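Local coordinates for uncharacterized protein Atu1872 (Agrobacterium tumefaciens, PDB 2QNT), which is of unknown function but is related to the glyoxalase/bleomycin resistance protein/dioxygenase family, at residues P14-I19 / D116-A121; A83-A88 / R110-Y115. All blocks are in the same frame, centred on the assembly; numbering follows the deposited sequence.

Interaction 1 (P14-I19 / D116-A121); sequences PFVRDI and DPDGHA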
ATOM      1  N   PRO A  14       0.277  -0.239  -5.892  1.00  8.57           N
ATOM      2  CA  PRO A  14       1.534   0.202  -6.489  1.00  8.51           C
ATOM      3  C   PRO A  14       1.436   0.218  -7.999  1.00  8.73           C
ATOM      4  O   PRO A  14       0.827  -0.677  -8.610  1.00  8.81           O
ATOM      5  CB  PRO A  14       2.556  -0.823  -6.005  1.00  8.85           C
ATOM      6  CG  PRO A  14       1.871  -1.593  -4.938  1.00 12.27           C
ATOM      7  CD  PRO A  14       0.429  -1.462  -5.084  1.00  8.86           C
ATOM      8  N   PHE A  15       2.083   1.211  -8.598  1.00  8.25           N
ATOM      9  CA  PHE A  15       2.143   1.329 -10.055  1.00  8.18           C
ATOM     10  C   PHE A  15       3.296   0.494 -10.580  1.00  8.30           C
ATOM     11  O   PHE A  15       4.362   0.426  -9.986  1.00  8.57           O
ATOM     12  CB  PHE A  15       2.406   2.756 -10.467  1.00  8.14           C
ATOM     13  CG  PHE A  15       1.300   3.755 -10.139  1.00  8.70           C
ATOM     14  CD1 PHE A  15       0.153   3.398  -9.441  1.00  8.95           C
ATOM     15  CD2 PHE A  15       1.481   5.086 -10.454  1.00  9.37           C
ATOM     16  CE1 PHE A  15      -0.823   4.358  -9.114  1.00  9.90           C
ATOM     17  CE2 PHE A  15       0.491   6.039 -10.112  1.00  9.11           C
ATOM     18  CZ  PHE A  15      -0.627   5.658  -9.449  1.00  9.89           C
ATOM     19  N   VAL A  16       3.061  -0.179 -11.697  1.00  8.37           N
ATOM     20  CA  VAL A  16       4.071  -1.054 -12.317  1.00  8.96           C
ATOM     21  C   VAL A  16       4.208  -0.753 -13.796  1.00  9.27           C
ATOM     22  O   VAL A  16       3.256  -0.336 -14.450  1.00  9.49           O
ATOM     23  CB  VAL A  16       3.771  -2.565 -12.060  1.00  8.54           C
ATOM     24  CG1 VAL A  16       3.643  -2.815 -10.549  1.00  9.45           C
ATOM     25  CG2 VAL A  16       2.514  -3.045 -12.804  1.00  9.75           C
ATOM     26  N   ARG A  17       5.408  -0.951 -14.336  1.00  9.51           N
ATOM     27  CA  ARG A  17       5.665  -0.667 -15.754  1.00 11.12           C
ATOM     28  C   ARG A  17       5.096  -1.747 -16.677  1.00 11.06           C
ATOM     29  O   ARG A  17       4.642  -1.440 -17.788  1.00 11.81           O
ATOM     30  CB  ARG A  17       7.167  -0.496 -15.994  1.00 12.50           C
ATOM     31  CG  ARG A  17       7.580   0.110 -17.288  1.00 14.76           C
ATOM     32  CD  ARG A  17       9.111   0.245 -17.354  0.30 13.88           C
ATOM     33  NE  ARG A  17       9.583   1.489 -16.733  0.30 16.03           N
ATOM     34  CZ  ARG A  17      10.848   1.737 -16.387  0.30 16.29           C
ATOM     35  NH1 ARG A  17      11.798   0.830 -16.581  0.30 16.47           N
ATOM     36  NH2 ARG A  17      11.169   2.903 -15.833  0.30 16.01           N
ATOM     37  N   ASP A  18       5.078  -2.986 -16.208  1.00 13.56           N
ATOM     38  CA  ASP A  18       4.724  -4.138 -17.046  1.00 13.62           C
ATOM     39  C   ASP A  18       3.899  -5.064 -16.166  1.00 14.53           C
ATOM     40  O   ASP A  18       4.421  -5.678 -15.245  1.00 15.05           O
ATOM     41  CB  ASP A  18       6.016  -4.807 -17.555  1.00 14.59           C
ATOM     42  CG  ASP A  18       5.771  -5.953 -18.497  1.00 15.40           C
ATOM     43  OD1 ASP A  18       4.944  -6.834 -18.242  1.00 18.05           O
ATOM     44  OD2 ASP A  18       6.442  -5.977 -19.538  1.00 22.15           O
ATOM     45  N   ILE A  19       2.598  -5.130 -16.418  1.00 15.02           N
ATOM     46  CA  ILE A  19       1.706  -5.932 -15.585  1.00 14.88           C
ATOM     47  C   ILE A  19       2.026  -7.436 -15.648  1.00 15.54           C
ATOM     48  O   ILE A  19       1.964  -8.133 -14.646  1.00 15.95           O
ATOM     49  CB  ILE A  19       0.213  -5.644 -15.932  1.00 14.89           C
ATOM     50  CG1 ILE A  19      -0.716  -6.023 -14.775  1.00 16.52           C
ATOM     51  CG2 ILE A  19      -0.213  -6.289 -17.266  1.00 14.51           C
ATOM     52  CD1 ILE A  19      -0.591  -5.148 -13.525  1.00 13.17           C
ATOM     53  N   ASP A 116      10.801  -5.391  -5.629  1.00  8.47           N
ATOM     54  CA  ASP A 116      10.020  -5.961  -6.730  1.00  8.12           C
ATOM     55  C   ASP A 116      10.589  -5.506  -8.072  1.00  8.55           C
ATOM     56  O   ASP A 116      11.555  -4.748  -8.100  1.00  9.47           O
ATOM     57  CB  ASP A 116       8.524  -5.745  -6.515  1.00  8.85           C
ATOM     58  CG  ASP A 116       7.993  -4.467  -7.054  1.00  9.38           C
ATOM     59  OD1 ASP A 116       8.760  -3.584  -7.502  1.00  9.42           O
ATOM     60  OD2 ASP A 116       6.737  -4.320  -7.087  1.00  9.69           O
ATOM     61  N   PRO A 117      10.060  -6.016  -9.188  1.00  8.93           N
ATOM     62  CA  PRO A 117      10.610  -5.668 -10.485  1.00  8.82           C
ATOM     63  C   PRO A 117      10.627  -4.170 -10.801  1.00  8.58           C
ATOM     64  O   PRO A 117      11.405  -3.748 -11.656  1.00 10.13           O
ATOM     65  CB  PRO A 117       9.701  -6.424 -11.458  1.00  9.50           C
ATOM     66  CG  PRO A 117       9.308  -7.642 -10.658  1.00  9.91           C
ATOM     67  CD  PRO A 117       9.039  -7.079  -9.291  1.00  9.27           C
ATOM     68  N   ASP A 118       9.801  -3.367 -10.145  1.00  7.95           N
ATOM     69  CA  ASP A 118       9.730  -1.928 -10.381  1.00  8.58           C
ATOM     70  C   ASP A 118      10.527  -1.161  -9.337  1.00  8.63           C
ATOM     71  O   ASP A 118      10.588   0.083  -9.407  1.00  9.41           O
ATOM     72  CB  ASP A 118       8.276  -1.458 -10.388  1.00  8.81           C
ATOM     73  CG  ASP A 118       7.549  -1.936 -11.599  1.00  9.83           C
ATOM     74  OD1 ASP A 118       7.531  -1.190 -12.604  1.00 11.05           O
ATOM     75  OD2 ASP A 118       7.046  -3.076 -11.567  1.00 10.60           O
ATOM     76  N   GLY A 119      11.146  -1.861  -8.391  1.00  8.01           N
ATOM     77  CA  GLY A 119      11.888  -1.209  -7.341  1.00  7.83           C
ATOM     78  C   GLY A 119      11.121  -0.877  -6.086  1.00  8.27           C
ATOM     79  O   GLY A 119      11.677  -0.242  -5.190  1.00  9.48           O
ATOM     80  N   HIS A 120       9.868  -1.316  -5.972  1.00  8.35           N
ATOM     81  CA  HIS A 120       9.141  -1.083  -4.734  1.00  8.50           C
ATOM     82  C   HIS A 120       9.761  -1.945  -3.639  1.00  8.95           C
ATOM     83  O   HIS A 120      10.194  -3.075  -3.921  1.00  9.21           O
ATOM     84  CB  HIS A 120       7.648  -1.447  -4.863  1.00  8.95           C
ATOM     85  CG  HIS A 120       6.901  -0.604  -5.838  1.00  8.75           C
ATOM     86  ND1 HIS A 120       6.735   0.763  -5.675  1.00  9.94           N
ATOM     87  CD2 HIS A 120       6.259  -0.935  -6.982  1.00  8.80           C
ATOM     88  CE1 HIS A 120       6.006   1.216  -6.677  1.00  8.81           C
ATOM     89  NE2 HIS A 120       5.705   0.209  -7.486  1.00  8.11           N
ATOM     90  N   ALA A 121       9.806  -1.465  -2.401  1.00  8.43           N
ATOM     91  CA  ALA A 121      10.418  -2.168  -1.298  1.00  8.88           C
ATOM     92  C   ALA A 121       9.415  -3.118  -0.678  1.00  8.57           C
ATOM     93  O   ALA A 121       8.285  -2.722  -0.330  1.00  9.00           O
ATOM     94  CB  ALA A 121      10.951  -1.167  -0.268  1.00 10.25           C
TER
HETATM   95  O   HOH W   1       6.646  -4.218 -13.966  1.00 17.86           O
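H120 and D118 reach across from the loop 116-121 to the end of strand 7-16. They tie the loop between strands 110-115 and 121-126 of one four-stranded sheet to an outermost strand of the other. H120 NE2 donates to F15 O at 2.8 Å. The bond is nearly straight (173°) and lies close to the imidazole plane. P14 CB rests over one face of the same ring, offset toward its rim, 3.6 Å from H120 NE2. This is a CH-pi contact. The polar bond at the ring edge and the proline over the face help to fix how the imidazole is turned.

D118 takes hold further along. Its CG stands anti to its own carbonyl carbon (chi1 -71°), which swings the carboxylate onto V16 and R17. R17 N donates to D118 OD1 at 2.8 Å, on the syn side but tilted out of the carboxylate plane. D118 OD2 packs against V16 CB at 3.4 Å, the two side chains crossing at about a right angle.

A type I beta turn from D116 to G119 presents these groups. D116 OD1 accepts from D118 N at 2.8 Å, which makes an Asx turn, and from H120 N at 3.0 Å. The two donors come from opposite faces of the carboxylate. One side chain thus positions both residues.

The packing is tight around buried P14, V16 and H120. Toward R17 it loosens: the exposed R17 guanidinium extends away from the turn. Near D18 a water replaces direct contact, donating to D118 OD2 at 2.7 Å and to D18 O.

D18 N-caps helix 19-29, whose S22 touches V16 and D118. The hydroxyl of Y26 on that helix is hydrogen-bonded to D116 OD2. Helix 53-61 packs on F15, while P14 pairs with a strand of the second subunit, so the sheet continues across the interface.

Interaction 2 (A83-A88 / R110-Y115); sequences ADVDAA and RVFRFY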
ATOM      1  N   ALA A  83       4.233 -18.121   6.779  1.00 13.95           N
ATOM      2  CA  ALA A  83       4.256 -19.146   7.802  1.00 14.20           C
ATOM      3  C   ALA A  83       5.612 -19.801   8.050  1.00 13.93           C
ATOM      4  O   ALA A  83       5.887 -20.300   9.154  1.00 16.20           O
ATOM      5  CB  ALA A  83       3.217 -20.233   7.455  1.00 14.93           C
ATOM      6  N   ASP A  84       6.414 -19.895   6.995  1.00 12.63           N
ATOM      7  CA  ASP A  84       7.727 -20.493   7.036  1.00 12.55           C
ATOM      8  C   ASP A  84       8.713 -19.567   6.317  1.00 11.69           C
ATOM      9  O   ASP A  84       9.017 -19.734   5.129  1.00 12.61           O
ATOM     10  CB  ASP A  84       7.710 -21.872   6.374  1.00 12.35           C
ATOM     11  CG  ASP A  84       9.033 -22.609   6.525  1.00 13.15           C
ATOM     12  OD1 ASP A  84      10.041 -22.001   6.937  1.00 14.60           O
ATOM     13  OD2 ASP A  84       9.053 -23.832   6.235  1.00 16.18           O
ATOM     14  N   VAL A  85       9.193 -18.577   7.058  1.00 12.26           N
ATOM     15  CA  VAL A  85      10.031 -17.549   6.486  1.00 11.47           C
ATOM     16  C   VAL A  85      11.338 -18.129   5.949  1.00 11.05           C
ATOM     17  O   VAL A  85      11.874 -17.617   4.984  1.00 11.08           O
ATOM     18  CB  VAL A  85      10.286 -16.379   7.472  1.00 11.73           C
ATOM     19  CG1 VAL A  85      11.309 -16.729   8.532  1.00 12.79           C
ATOM     20  CG2 VAL A  85      10.694 -15.111   6.690  1.00 12.49           C
ATOM     21  N   ASP A  86      11.831 -19.207   6.543  1.00 11.00           N
ATOM     22  CA  ASP A  86      13.038 -19.852   6.018  1.00 11.03           C
ATOM     23  C   ASP A  86      12.827 -20.449   4.630  1.00 12.15           C
ATOM     24  O   ASP A  86      13.682 -20.299   3.767  1.00 12.49           O
ATOM     25  CB  ASP A  86      13.523 -20.929   6.974  1.00 11.56           C
ATOM     26  CG  ASP A  86      13.917 -20.349   8.305  1.00 13.14           C
ATOM     27  OD1 ASP A  86      14.919 -19.635   8.349  1.00 12.29           O
ATOM     28  OD2 ASP A  86      13.212 -20.598   9.307  1.00 19.29           O
ATOM     29  N   ALA A  87      11.708 -21.137   4.442  1.00 12.11           N
ATOM     30  CA  ALA A  87      11.363 -21.697   3.133  1.00 12.56           C
ATOM     31  C   ALA A  87      11.135 -20.570   2.139  1.00 13.30           C
ATOM     32  O   ALA A  87      11.592 -20.663   0.997  1.00 14.66           O
ATOM     33  CB  ALA A  87      10.125 -22.606   3.213  1.00 13.60           C
ATOM     34  N   ALA A  88      10.426 -19.513   2.548  1.00 12.78           N
ATOM     35  CA  ALA A  88      10.182 -18.379   1.667  1.00 12.39           C
ATOM     36  C   ALA A  88      11.502 -17.782   1.209  1.00 12.38           C
ATOM     37  O   ALA A  88      11.650 -17.417   0.040  1.00 13.82           O
ATOM     38  CB  ALA A  88       9.316 -17.275   2.358  1.00 12.68           C
ATOM     39  N   ARG A 110      12.222 -12.282  12.644  1.00 12.65           N
ATOM     40  CA  ARG A 110      13.087 -12.520  11.496  1.00 13.04           C
ATOM     41  C   ARG A 110      12.382 -12.121  10.204  1.00 12.21           C
ATOM     42  O   ARG A 110      11.273 -12.603   9.920  1.00 12.66           O
ATOM     43  CB  ARG A 110      13.476 -13.985  11.454  1.00 13.04           C
ATOM     44  CG  ARG A 110      14.242 -14.412  12.686  1.00 14.10           C
ATOM     45  CD  ARG A 110      14.408 -15.892  12.750  1.00 15.20           C
ATOM     46  NE  ARG A 110      15.263 -16.376  11.697  1.00 18.22           N
ATOM     47  CZ  ARG A 110      14.991 -17.395  10.892  1.00 18.83           C
ATOM     48  NH1 ARG A 110      13.842 -18.081  11.010  1.00 18.23           N
ATOM     49  NH2 ARG A 110      15.901 -17.733   9.982  1.00 19.87           N
ATOM     50  N   VAL A 111      13.024 -11.227   9.444  1.00  9.22           N
ATOM     51  CA  VAL A 111      12.488 -10.767   8.174  1.00  9.17           C
ATOM     52  C   VAL A 111      13.571 -10.636   7.140  1.00  8.81           C
ATOM     53  O   VAL A 111      14.733 -10.482   7.465  1.00  8.46           O
ATOM     54  CB  VAL A 111      11.740  -9.387   8.306  1.00  9.23           C
ATOM     55  CG1 VAL A 111      10.923  -9.335   9.607  1.00 10.00           C
ATOM     56  CG2 VAL A 111      12.674  -8.203   8.219  1.00  9.54           C
ATOM     57  N   PHE A 112      13.188 -10.642   5.862  1.00  8.55           N
ATOM     58  CA  PHE A 112      14.084 -10.205   4.800  1.00  8.70           C
ATOM     59  C   PHE A 112      13.389  -9.161   3.961  1.00  8.38           C
ATOM     60  O   PHE A 112      12.174  -9.054   3.972  1.00  9.41           O
ATOM     61  CB  PHE A 112      14.633 -11.376   3.962  1.00  8.49           C
ATOM     62  CG  PHE A 112      13.624 -12.180   3.172  1.00  8.65           C
ATOM     63  CD1 PHE A 112      13.599 -12.105   1.779  1.00 10.33           C
ATOM     64  CD2 PHE A 112      12.816 -13.104   3.787  1.00  9.98           C
ATOM     65  CE1 PHE A 112      12.749 -12.910   1.030  1.00  9.84           C
ATOM     66  CE2 PHE A 112      11.972 -13.915   3.027  1.00 10.14           C
ATOM     67  CZ  PHE A 112      11.941 -13.794   1.659  1.00  9.49           C
ATOM     68  N   ARG A 113      14.175  -8.351   3.255  1.00  8.48           N
ATOM     69  CA  ARG A 113      13.633  -7.219   2.494  1.00  8.66           C
ATOM     70  C   ARG A 113      14.320  -7.179   1.131  1.00  9.27           C
ATOM     71  O   ARG A 113      15.494  -7.553   0.998  1.00  8.61           O
ATOM     72  CB  ARG A 113      13.827  -5.919   3.243  1.00  9.46           C
ATOM     73  CG  ARG A 113      13.126  -5.901   4.603  1.00  9.15           C
ATOM     74  CD  ARG A 113      13.120  -4.529   5.253  1.00  9.60           C
ATOM     75  NE  ARG A 113      12.447  -4.506   6.559  1.00  8.20           N
ATOM     76  CZ  ARG A 113      13.069  -4.516   7.732  1.00  8.14           C
ATOM     77  NH1 ARG A 113      14.397  -4.589   7.829  1.00  8.20           N
ATOM     78  NH2 ARG A 113      12.388  -4.435   8.866  1.00  9.24           N
ATOM     79  N   PHE A 114      13.576  -6.760   0.109  1.00  9.23           N
ATOM     80  CA  PHE A 114      14.019  -6.863  -1.265  1.00  9.35           C
ATOM     81  C   PHE A 114      13.186  -5.976  -2.138  1.00  9.42           C
ATOM     82  O   PHE A 114      12.195  -5.404  -1.706  1.00  9.99           O
ATOM     83  CB  PHE A 114      13.970  -8.311  -1.755  1.00  9.38           C
ATOM     84  CG  PHE A 114      12.628  -8.967  -1.613  1.00  9.54           C
ATOM     85  CD1 PHE A 114      11.742  -9.013  -2.680  1.00  9.83           C
ATOM     86  CD2 PHE A 114      12.259  -9.583  -0.441  1.00 10.08           C
ATOM     87  CE1 PHE A 114      10.523  -9.619  -2.557  1.00 10.50           C
ATOM     88  CE2 PHE A 114      11.020 -10.195  -0.329  1.00 10.66           C
ATOM     89  CZ  PHE A 114      10.162 -10.207  -1.406  1.00 10.88           C
ATOM     90  N   TYR A 115      13.563  -5.884  -3.401  1.00  9.60           N
ATOM     91  CA  TYR A 115      12.835  -5.069  -4.369  1.00  9.40           C
ATOM     92  C   TYR A 115      11.959  -5.920  -5.268  1.00  8.94           C
ATOM     93  O   TYR A 115      12.345  -7.034  -5.645  1.00 10.22           O
ATOM     94  CB  TYR A 115      13.804  -4.316  -5.271  1.00 10.08           C
ATOM     95  CG  TYR A 115      14.669  -3.334  -4.535  1.00  9.79           C
ATOM     96  CD1 TYR A 115      14.139  -2.183  -3.972  1.00 10.36           C
ATOM     97  CD2 TYR A 115      16.013  -3.586  -4.344  1.00  9.56           C
ATOM     98  CE1 TYR A 115      14.955  -1.280  -3.281  1.00 11.05           C
ATOM     99  CE2 TYR A 115      16.820  -2.714  -3.654  1.00 11.01           C
ATOM    100  CZ  TYR A 115      16.284  -1.557  -3.123  1.00 10.41           C
ATOM    101  OH  TYR A 115      17.091  -0.676  -2.431  1.00 11.19           O
TER
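F112 lies with its ring edge against V85, near the start of helix 85-92. The contact joins a helix to a sheet within one beta-alpha-beta-beta-beta unit, the building block of the glyoxalase fold. Helix 85-92 follows strand 76-82 and packs on the sheet that contains strand 110-115.

V85 points into the strand. Its CG2 meets the edge of the phenyl ring near the ring plane, 4.1 Å from F112 CE2. V85 and F112 run alongside each other, heading opposite ways. One helical turn on, A88 CB sits 4.3 Å from F112 CE2. F112 CG is placed between its backbone N and carbonyl carbon, a first torsion that carries the ring over to V85 and A88. F89 meets the ring edge-to-face, and V124 packs on F112 from the neighbouring strand. This part is apolar and buried.

The other half of the contact is ionic and lies at the surface. R110 also points to the helix. Its chain bends at chi3 (67°) and brings the guanidinium to the exposed D86. V85 CG1 approaches R110 NH1 to 3.8 Å, so the valine borders both the apolar and the charged part. L102 of strand 98-104 touches both D86 and R110.

The helix start is capped by its own chain. D84 OD1 accepts from A87 N at 3.1 Å, from above the carboxylate plane.

The salt bridge between R110 and D86 is end-on, one nitrogen to each oxygen, with the two planes 30° apart. R110 NH1 donates to D86 OD2 at 3.1 Å, almost straight at 173°. R110 NH2 donates to the syn lone pair of D86 OD1 at 2.7 Å, with that oxygen close to the guanidinium plane.

Both interactions are mostly buried, but interaction 1 lies deeper, its centre about 8 Å from the centre of the chain, against about 14 Å for interaction 2. Strand 110-115 runs directly into the loop 116-121, so the second segments of the two contacts are consecutive in the chain. They meet where H120 O packs on Y115 CD1 at 4.0 Å. Interaction 1 links a strand of one sheet to a loop of the other, mainly through side chains bonded to backbone atoms. Interaction 2 stays within one unit and joins helix to strand by apolar packing, with a salt bridge at its exposed end. Both have residues touching the second subunit, and their centres are about 19 Å apart.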